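Local coordinates for protein pantothenate kinase (Coxiella burnetii, PDB 3TQC) that catalyses the ATP-dependent phosphorylation of pantothenate to 4'-phosphopantothenate, the first step of coenzyme A biosynthesis, at residues B[241-252]-B[271-282]. Numbering follows the deposited sequence.
Sequences QKWYIDRVLSFW and ETEVAAFAKHVW. With ADP (adenosine-5'-diphosphate), chain D.
W282 lies with one indole face against the start of segment 241-252: Q241 CB sits over that face, 3.6 Å from the centroid of the five-membered ring, a CH-pi contact. The indole lies across the N-terminal end of the segment, with CZ2 near Q241 N and CE3 meeting Y244 CB at 4.0 Å. The Y244 and W282 side chains run antiparallel to each other. The Y244 ring turns an edge to the main chain, CE2 lying 3.5 Å from A278 O near the ring plane, and crosses V281 at about a right angle.

A278 marks the middle, where I245 and A278 form the nearest CA pair; the closest approach of the segment axes, 9.2 Å, is consistent with so small a residue. I245 CG1 packs on A278 CB at 3.9 Å, while its CD1 ends against K279 CA and CB, the two side chains crossing at a slant. L249 CD1 wedges tightly against V274 CG1 at 3.3 Å and towards A275 CB. At the far end W252 takes two CH-pi contacts over its rings: V274 CG1 stands 4.0 Å from the five-membered centroid, 8° off the normal, and E271 CA lies over the six-membered ring. V274 chi1, 65°, puts CG1 between the backbone N and carbonyl carbon, directed at that indole.

The side of helix 237-253 turned to the nucleotide carries R247, whose NH1 donates to ADP O3B at 2.8 Å and weakly to O2A. Helix 237-253 follows strand 229-234 of the central sheet in this P-loop kinase. Helix 271-294 packs on a different side from the nucleotide, the axes of segments 241-252 and 271-282 running at 135° between their N-to-C directions, nearer antiparallel than parallel, with W282 also touching S100, a residue of the ADP pocket.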
loop_
_atom_site.group_PDB
_atom_site.type_symbol
_atom_site.label_atom_id
_atom_site.label_comp_id
_atom_site.label_asym_id
_atom_site.label_seq_id
_atom_site.Cartn_x
_atom_site.Cartn_y
_atom_site.Cartn_z
ATOM N N GLN B 241 20.256 16.374 11.746
ATOM C CA GLN B 241 21.483 17.048 11.351
ATOM C C GLN B 241 22.568 16.790 12.384
ATOM O O GLN B 241 23.650 16.326 12.038
ATOM C CB GLN B 241 21.239 18.555 11.198
ATOM C CG GLN B 241 22.478 19.391 10.904
ATOM C CD GLN B 241 22.152 20.855 10.624
ATOM O OE1 GLN B 241 21.159 21.179 9.964
ATOM N NE2 GLN B 241 22.976 21.737 11.136
ATOM N N LYS B 242 22.267 17.064 13.652
ATOM C CA LYS B 242 23.234 16.829 14.716
ATOM C C LYS B 242 23.634 15.357 14.807
ATOM O O LYS B 242 24.808 15.043 14.971
ATOM C CB LYS B 242 22.714 17.315 16.068
ATOM C CG LYS B 242 23.733 17.119 17.189
ATOM C CD LYS B 242 23.479 18.040 18.380
ATOM C CE LYS B 242 24.072 17.447 19.648
ATOM N NZ LYS B 242 25.486 17.033 19.445
ATOM N N TRP B 243 22.671 14.446 14.679
ATOM C CA TRP B 243 23.015 13.035 14.766
ATOM C C TRP B 243 23.901 12.663 13.605
ATOM O O TRP B 243 24.834 11.870 13.732
ATOM C CB TRP B 243 21.782 12.157 14.732
ATOM C CG TRP B 243 20.870 12.336 15.891
ATOM C CD1 TRP B 243 21.188 12.815 17.122
ATOM C CD2 TRP B 243 19.477 11.994 15.936
ATOM N NE1 TRP B 243 20.079 12.811 17.922
ATOM C CE2 TRP B 243 19.016 12.313 17.216
ATOM C CE3 TRP B 243 18.575 11.467 15.001
ATOM C CZ2 TRP B 243 17.692 12.119 17.601
ATOM C CZ3 TRP B 243 17.260 11.279 15.374
ATOM C CH2 TRP B 243 16.827 11.603 16.671
ATOM N N TYR B 244 23.586 13.228 12.452
ATOM C CA TYR B 244 24.379 12.994 11.268
ATOM C C TYR B 244 25.792 13.532 11.472
ATOM O O TYR B 244 26.761 12.811 11.267
ATOM C CB TYR B 244 23.730 13.628 10.043
ATOM C CG TYR B 244 24.572 13.415 8.836
ATOM C CD1 TYR B 244 24.455 12.257 8.088
ATOM C CD2 TYR B 244 25.515 14.356 8.453
ATOM C CE1 TYR B 244 25.253 12.046 6.986
ATOM C CE2 TYR B 244 26.307 14.153 7.358
ATOM C CZ TYR B 244 26.179 12.994 6.629
ATOM O OH TYR B 244 26.978 12.786 5.532
ATOM N N ILE B 245 25.909 14.789 11.891
ATOM C CA ILE B 245 27.222 15.396 12.045
ATOM C C ILE B 245 28.043 14.649 13.083
ATOM O O ILE B 245 29.224 14.417 12.882
ATOM C CB ILE B 245 27.145 16.912 12.363
ATOM C CG1 ILE B 245 26.617 17.679 11.144
ATOM C CG2 ILE B 245 28.514 17.462 12.742
ATOM C CD1 ILE B 245 26.136 19.080 11.469
ATOM N N ASP B 246 27.429 14.247 14.183
ATOM C CA ASP B 246 28.146 13.459 15.177
ATOM C C ASP B 246 28.589 12.112 14.619
ATOM O O ASP B 246 29.714 11.695 14.840
ATOM C CB ASP B 246 27.303 13.257 16.435
ATOM C CG ASP B 246 27.175 14.524 17.258
ATOM O OD1 ASP B 246 27.844 15.530 16.925
ATOM O OD2 ASP B 246 26.403 14.508 18.248
ATOM N N ARG B 247 27.725 11.438 13.881
ATOM C CA ARG B 247 28.097 10.138 13.318
ATOM C C ARG B 247 29.332 10.242 12.401
ATOM O O ARG B 247 30.239 9.412 12.489
ATOM C CB ARG B 247 26.931 9.502 12.573
ATOM C CG ARG B 247 27.141 8.023 12.268
ATOM C CD ARG B 247 25.941 7.443 11.589
ATOM N NE ARG B 247 25.698 8.023 10.265
ATOM C CZ ARG B 247 24.661 7.713 9.490
ATOM N NH1 ARG B 247 23.750 6.835 9.897
ATOM N NH2 ARG B 247 24.528 8.280 8.300
ATOM N N VAL B 248 29.369 11.270 11.551
ATOM C CA VAL B 248 30.532 11.515 10.693
ATOM C C VAL B 248 31.750 11.895 11.522
ATOM O O VAL B 248 32.831 11.362 11.307
ATOM C CB VAL B 248 30.260 12.586 9.604
ATOM C CG1 VAL B 248 29.708 13.843 10.213
ATOM C CG2 VAL B 248 31.535 12.910 8.816
ATOM N N LEU B 249 31.579 12.798 12.480
ATOM C CA LEU B 249 32.674 13.131 13.386
ATOM C C LEU B 249 33.202 11.873 14.074
ATOM O O LEU B 249 34.405 11.669 14.151
ATOM C CB LEU B 249 32.250 14.175 14.426
ATOM C CG LEU B 249 32.701 15.627 14.207
ATOM C CD1 LEU B 249 32.795 16.039 12.728
ATOM C CD2 LEU B 249 31.774 16.577 14.972
ATOM N N SER B 250 32.301 11.025 14.556
ATOM C CA SER B 250 32.700 9.768 15.199
ATOM C C SER B 250 33.568 8.877 14.300
ATOM O O SER B 250 34.588 8.347 14.752
ATOM C CB SER B 250 31.474 8.986 15.657
ATOM O OG SER B 250 31.811 7.626 15.801
ATOM N N PHE B 251 33.148 8.702 13.043
ATOM C CA PHE B 251 33.954 7.989 12.043
ATOM C C PHE B 251 35.278 8.704 11.757
ATOM O O PHE B 251 36.303 8.056 11.540
ATOM C CB PHE B 251 33.211 7.845 10.711
ATOM C CG PHE B 251 32.043 6.895 10.743
ATOM C CD1 PHE B 251 32.118 5.671 11.403
ATOM C CD2 PHE B 251 30.868 7.208 10.053
ATOM C CE1 PHE B 251 31.030 4.793 11.403
ATOM C CE2 PHE B 251 29.778 6.334 10.065
ATOM C CZ PHE B 251 29.863 5.129 10.738
ATOM N N TRP B 252 35.251 10.036 11.740
ATOM C CA TRP B 252 36.464 10.829 11.532
ATOM C C TRP B 252 37.507 10.518 12.611
ATOM O O TRP B 252 38.704 10.559 12.345
ATOM C CB TRP B 252 36.133 12.333 11.502
ATOM C CG TRP B 252 37.320 13.257 11.471
ATOM C CD1 TRP B 252 38.078 13.570 10.388
ATOM C CD2 TRP B 252 37.865 14.006 12.571
ATOM N NE1 TRP B 252 39.068 14.454 10.740
ATOM C CE2 TRP B 252 38.960 14.741 12.073
ATOM C CE3 TRP B 252 37.537 14.123 13.928
ATOM C CZ2 TRP B 252 39.735 15.580 12.883
ATOM C CZ3 TRP B 252 38.304 14.958 14.732
ATOM C CH2 TRP B 252 39.390 15.676 14.206
ATOM N N GLU B 271 38.843 19.140 13.086
ATOM C CA GLU B 271 37.573 18.719 13.671
ATOM C C GLU B 271 36.443 19.673 13.265
ATOM O O GLU B 271 35.323 19.235 12.990
ATOM C CB GLU B 271 37.679 18.635 15.206
ATOM C CG GLU B 271 36.526 17.870 15.895
ATOM C CD GLU B 271 36.786 17.581 17.379
ATOM O OE1 GLU B 271 37.869 17.928 17.892
ATOM O OE2 GLU B 271 35.898 17.009 18.046
ATOM N N THR B 272 36.737 20.974 13.219
ATOM C CA THR B 272 35.718 21.958 12.829
ATOM C C THR B 272 35.444 21.935 11.318
ATOM O O THR B 272 34.288 22.063 10.900
ATOM C CB THR B 272 36.099 23.392 13.227
ATOM O OG1 THR B 272 37.214 23.805 12.447
ATOM C CG2 THR B 272 36.435 23.488 14.715
ATOM N N GLU B 273 36.502 21.789 10.515
ATOM C CA GLU B 273 36.372 21.697 9.050
ATOM C C GLU B 273 35.482 20.524 8.609
ATOM O O GLU B 273 34.594 20.698 7.770
ATOM C CB GLU B 273 37.750 21.576 8.392
ATOM C CG GLU B 273 38.558 22.879 8.393
ATOM C CD GLU B 273 39.978 22.714 7.861
ATOM O OE1 GLU B 273 40.514 21.586 7.929
ATOM O OE2 GLU B 273 40.565 23.717 7.387
ATOM N N VAL B 274 35.725 19.344 9.177
ATOM C CA VAL B 274 34.926 18.161 8.882
ATOM C C VAL B 274 33.469 18.347 9.343
ATOM O O VAL B 274 32.539 17.865 8.693
ATOM C CB VAL B 274 35.544 16.872 9.513
ATOM C CG1 VAL B 274 35.540 16.927 11.029
ATOM C CG2 VAL B 274 34.803 15.632 9.042
ATOM N N ALA B 275 33.276 19.048 10.456
ATOM C CA ALA B 275 31.934 19.409 10.906
ATOM C C ALA B 275 31.257 20.297 9.865
ATOM O O ALA B 275 30.133 20.039 9.465
ATOM C CB ALA B 275 31.985 20.119 12.264
ATOM N N ALA B 276 31.959 21.329 9.420
ATOM C CA ALA B 276 31.456 22.183 8.357
ATOM C C ALA B 276 31.161 21.368 7.099
ATOM O O ALA B 276 30.118 21.547 6.479
ATOM C CB ALA B 276 32.447 23.304 8.057
ATOM N N PHE B 277 32.068 20.467 6.735
ATOM C CA PHE B 277 31.833 19.561 5.613
ATOM C C PHE B 277 30.582 18.709 5.814
ATOM O O PHE B 277 29.787 18.542 4.893
ATOM C CB PHE B 277 33.027 18.640 5.409
ATOM C CG PHE B 277 32.871 17.702 4.254
ATOM C CD1 PHE B 277 33.128 18.128 2.963
ATOM C CD2 PHE B 277 32.474 16.391 4.455
ATOM C CE1 PHE B 277 32.981 17.261 1.890
ATOM C CE2 PHE B 277 32.331 15.525 3.394
ATOM C CZ PHE B 277 32.585 15.957 2.110
ATOM N N ALA B 278 30.429 18.160 7.015
ATOM C CA ALA B 278 29.283 17.317 7.362
ATOM C C ALA B 278 27.981 18.106 7.337
ATOM O O ALA B 278 26.948 17.605 6.900
ATOM C CB ALA B 278 29.479 16.699 8.734
ATOM N N LYS B 279 28.039 19.332 7.834
ATOM C CA LYS B 279 26.890 20.226 7.826
ATOM C C LYS B 279 26.464 20.499 6.388
ATOM O O LYS B 279 25.266 20.493 6.075
ATOM C CB LYS B 279 27.243 21.529 8.539
ATOM C CG LYS B 279 26.098 22.498 8.745
ATOM C CD LYS B 279 26.595 23.712 9.521
ATOM C CE LYS B 279 25.520 24.765 9.665
ATOM N NZ LYS B 279 24.278 24.167 10.230
ATOM N N HIS B 280 27.461 20.723 5.525
ATOM C CA HIS B 280 27.241 20.992 4.110
ATOM C C HIS B 280 26.553 19.821 3.428
ATOM O O HIS B 280 25.552 20.009 2.740
ATOM C CB HIS B 280 28.568 21.289 3.403
ATOM C CG HIS B 280 28.498 21.140 1.918
ATOM N ND1 HIS B 280 28.109 22.168 1.088
ATOM C CD2 HIS B 280 28.735 20.075 1.115
ATOM C CE1 HIS B 280 28.126 21.747 -0.164
ATOM N NE2 HIS B 280 28.499 20.481 -0.175
ATOM N N VAL B 281 27.107 18.624 3.613
ATOM C CA VAL B 281 26.566 17.412 2.992
ATOM C C VAL B 281 25.111 17.203 3.420
ATOM O O VAL B 281 24.233 16.956 2.583
ATOM C CB VAL B 281 27.413 16.170 3.337
ATOM C CG1 VAL B 281 26.670 14.882 2.999
ATOM C CG2 VAL B 281 28.749 16.220 2.613
ATOM N N TRP B 282 24.864 17.310 4.723
ATOM C CA TRP B 282 23.505 17.281 5.252
ATOM C C TRP B 282 22.604 18.307 4.556
ATOM O O TRP B 282 21.556 17.958 4.027
ATOM C CB TRP B 282 23.500 17.552 6.755
ATOM C CG TRP B 282 22.134 17.730 7.259
ATOM C CD1 TRP B 282 21.510 18.909 7.532
ATOM C CD2 TRP B 282 21.176 16.690 7.515
ATOM N NE1 TRP B 282 20.227 18.670 7.946
ATOM C CE2 TRP B 282 19.994 17.315 7.949
ATOM C CE3 TRP B 282 21.209 15.294 7.425
ATOM C CZ2 TRP B 282 18.844 16.591 8.302
ATOM C CZ3 TRP B 282 20.045 14.566 7.765
ATOM C CH2 TRP B 282 18.889 15.226 8.192
HETATM P PB ADP D . 20.208 5.313 9.862
HETATM O O1B ADP D . 20.320 3.823 9.800
HETATM O O2B ADP D . 18.793 5.811 9.727
HETATM O O3B ADP D . 21.176 6.068 8.979
HETATM P PA ADP D . 21.495 4.837 12.343
HETATM O O1A ADP D . 20.578 3.709 12.752
HETATM O O2A ADP D . 22.853 4.567 11.778
HETATM O O3A ADP D . 20.700 5.781 11.317
HETATM O "O5'" ADP D . 21.697 5.794 13.589
HETATM C "C5'" ADP D . 22.109 7.139 13.420
HETATM C "C4'" ADP D . 22.960 7.559 14.610
HETATM O "O4'" ADP D . 22.147 7.699 15.771
HETATM C "C3'" ADP D . 24.004 6.521 14.961
HETATM O "O3'" ADP D . 25.180 7.201 15.404
HETATM C "C2'" ADP D . 23.395 5.699 16.070
HETATM O "O2'" ADP D . 24.382 5.237 16.976
HETATM C "C1'" ADP D . 22.467 6.690 16.739
HETATM N N9 ADP D . 21.200 6.104 17.222
HETATM C C8 ADP D . 20.249 5.561 16.449
HETATM N N7 ADP D . 19.203 5.143 17.198
HETATM C C5 ADP D . 19.499 5.430 18.468
HETATM C C6 ADP D . 18.802 5.249 19.738
HETATM N N6 ADP D . 17.582 4.657 19.739
HETATM N N1 ADP D . 19.427 5.682 20.847
HETATM C C2 ADP D . 20.648 6.262 20.821
HETATM N N3 ADP D . 21.336 6.458 19.676
HETATM C C4 ADP D . 20.808 6.066 18.491
#